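Local coordinates for protein alpha,alpha-trehalose-phosphate synthase (UDP-forming) (PDB 5HXA) that belongs to glycosyltransferase family 20 and, as its name indicates, is a trehalose-phosphate synthase with the two-domain GT-B fold, at residues Ala245-Thr249 / Phe358-Gln362. Sequence-based numbering, arbitrary orientation.
Sequences AEQFT and FRQSQ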
loop_
_atom_site.group_PDB
_atom_site.type_symbol
_atom_site.label_atom_id
_atom_site.label_comp_id
_atom_site.label_asym_id
_atom_site.label_seq_id
_atom_site.Cartn_x
_atom_site.Cartn_y
_atom_site.Cartn_z
ATOM N N ALA A 245 -28.277 6.467 -24.439
ATOM C CA ALA A 245 -27.774 7.835 -24.369
ATOM C C ALA A 245 -28.433 8.704 -25.420
ATOM O O ALA A 245 -28.788 9.862 -25.154
ATOM C CB ALA A 245 -26.252 7.851 -24.536
ATOM N N GLU A 246 -28.641 8.151 -26.615
ATOM C CA GLU A 246 -29.306 8.932 -27.646
ATOM C C GLU A 246 -30.779 9.141 -27.319
ATOM O O GLU A 246 -31.309 10.242 -27.513
ATOM C CB GLU A 246 -29.156 8.263 -29.011
ATOM C CG GLU A 246 -29.776 9.097 -30.117
ATOM C CD GLU A 246 -29.691 8.436 -31.472
ATOM O OE1 GLU A 246 -30.213 9.022 -32.445
ATOM O OE2 GLU A 246 -29.107 7.335 -31.565
ATOM N N GLN A 247 -31.464 8.109 -26.812
ATOM C CA GLN A 247 -32.900 8.215 -26.553
ATOM C C GLN A 247 -33.213 9.178 -25.413
ATOM O O GLN A 247 -34.316 9.731 -25.353
ATOM C CB GLN A 247 -33.482 6.835 -26.242
ATOM C CG GLN A 247 -33.615 5.918 -27.451
ATOM C CD GLN A 247 -34.006 4.496 -27.069
ATOM O OE1 GLN A 247 -33.821 4.072 -25.925
ATOM N NE2 GLN A 247 -34.550 3.755 -28.029
ATOM N N PHE A 248 -32.273 9.371 -24.488
ATOM C CA PHE A 248 -32.496 10.247 -23.345
ATOM C C PHE A 248 -31.875 11.625 -23.522
ATOM O O PHE A 248 -31.861 12.411 -22.571
ATOM C CB PHE A 248 -31.983 9.586 -22.065
ATOM C CG PHE A 248 -32.934 8.579 -21.514
ATOM C CD1 PHE A 248 -33.202 7.413 -22.215
ATOM C CD2 PHE A 248 -33.606 8.815 -20.327
ATOM C CE1 PHE A 248 -34.104 6.487 -21.733
ATOM C CE2 PHE A 248 -34.509 7.890 -19.835
ATOM C CZ PHE A 248 -34.760 6.722 -20.540
ATOM N N THR A 249 -31.389 11.942 -24.726
ATOM C CA THR A 249 -30.809 13.255 -24.980
ATOM C C THR A 249 -31.847 14.370 -24.875
ATOM O O THR A 249 -31.517 15.483 -24.452
ATOM C CB THR A 249 -30.140 13.254 -26.357
ATOM O OG1 THR A 249 -29.023 12.360 -26.335
ATOM C CG2 THR A 249 -29.669 14.651 -26.749
ATOM N N PHE A 358 -23.293 11.875 -20.263
ATOM C CA PHE A 358 -21.988 11.518 -20.831
ATOM C C PHE A 358 -21.900 11.926 -22.301
ATOM O O PHE A 358 -20.881 12.463 -22.755
ATOM C CB PHE A 358 -21.737 10.003 -20.722
ATOM C CG PHE A 358 -21.456 9.495 -19.324
ATOM C CD1 PHE A 358 -20.870 10.305 -18.363
ATOM C CD2 PHE A 358 -21.760 8.170 -18.986
ATOM C CE1 PHE A 358 -20.602 9.815 -17.086
ATOM C CE2 PHE A 358 -21.507 7.674 -17.701
ATOM C CZ PHE A 358 -20.921 8.502 -16.753
ATOM N N ARG A 359 -22.961 11.658 -23.063
ATOM C CA ARG A 359 -22.971 11.971 -24.489
ATOM C C ARG A 359 -22.803 13.466 -24.751
ATOM O O ARG A 359 -22.317 13.856 -25.817
ATOM C CB ARG A 359 -24.279 11.462 -25.100
ATOM C CG ARG A 359 -24.369 11.511 -26.628
ATOM C CD ARG A 359 -25.592 10.710 -27.048
ATOM N NE ARG A 359 -25.817 10.614 -28.487
ATOM C CZ ARG A 359 -25.484 9.559 -29.228
ATOM N NH1 ARG A 359 -24.869 8.506 -28.679
ATOM N NH2 ARG A 359 -25.753 9.563 -30.524
ATOM N N GLN A 360 -23.208 14.317 -23.803
ATOM C CA GLN A 360 -23.032 15.761 -23.940
ATOM C C GLN A 360 -21.631 16.236 -23.573
ATOM O O GLN A 360 -21.337 17.419 -23.761
ATOM C CB GLN A 360 -24.050 16.512 -23.062
ATOM C CG GLN A 360 -25.463 16.428 -23.581
ATOM C CD GLN A 360 -25.569 16.963 -24.991
ATOM O OE1 GLN A 360 -25.108 18.071 -25.279
ATOM N NE2 GLN A 360 -26.137 16.162 -25.891
ATOM N N SER A 361 -20.770 15.360 -23.058
ATOM C CA SER A 361 -19.508 15.765 -22.449
ATOM C C SER A 361 -18.335 15.495 -23.384
ATOM O O SER A 361 -18.133 14.356 -23.819
ATOM C CB SER A 361 -19.287 15.021 -21.131
ATOM O OG SER A 361 -20.405 15.187 -20.261
ATOM N N GLN A 362 -17.531 16.531 -23.635
ATOM C CA GLN A 362 -16.377 16.395 -24.527
ATOM C C GLN A 362 -15.227 15.609 -23.908
ATOM O O GLN A 362 -14.398 15.069 -24.652
ATOM C CB GLN A 362 -15.858 17.772 -24.957
ATOM C CG GLN A 362 -16.746 18.493 -25.976
ATOM C CD GLN A 362 -18.042 19.032 -25.378
ATOM O OE1 GLN A 362 -18.095 19.454 -24.220
ATOM N NE2 GLN A 362 -19.099 19.005 -26.171
HETATM O O HOH W 1 -26.930 13.825 -24.873
HETATM O O HOH W 2 -27.672 12.409 -29.140
#
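Arg359, on helix 351-359, lies against the C-terminal part of helix 238-247 in the domain of this GT-B glycosyltransferase built on the six-stranded parallel sheet. With CG anti to the backbone N (chi1 -171°) and the chain extended as far as NE, the aliphatic part passes Ala245 and carries the guanidinium to Glu246. Alanine suits this crossing: its methyl is small enough for the arginine chain to lie close, with Ala245 CB 3.9 Å from Arg359 CD. The methylene of Glu246 covers one face of the flat guanidinium, CB lying 3.9 Å from Arg359 CZ. The two long side chains run side by side in the same direction, their flat ends nearly parallel, 4° apart. The extended glutamate chain keeps Glu246 OE2 4.2 Å from Arg359 NH2 and well out of the guanidinium plane; the charges probably attract mildly, although no N-H is aimed at the carboxylate. The guanidinium is held by a hydrogen bond from Arg359 NH1 to the carbonyl oxygen of Ser383.

Thr249, just past the end of helix 238-247, crosses the arginine chain at about a right angle, its OG1 3.9 Å from Arg359 CD. Its hydroxyl reaches back to the helix and donates to Ala245 O at 2.8 Å. The same OG1 accepts from two waters: a hydroxyl can donate one hydrogen bond and accept two, as threonine does here. One water links it to Arg359 NE; the other leads to Gln360, whose chain bends at chi2 (-58°) and whose amide NE2 donates to that water at 2.7 Å while lying 3.9 Å from Thr249 CG2.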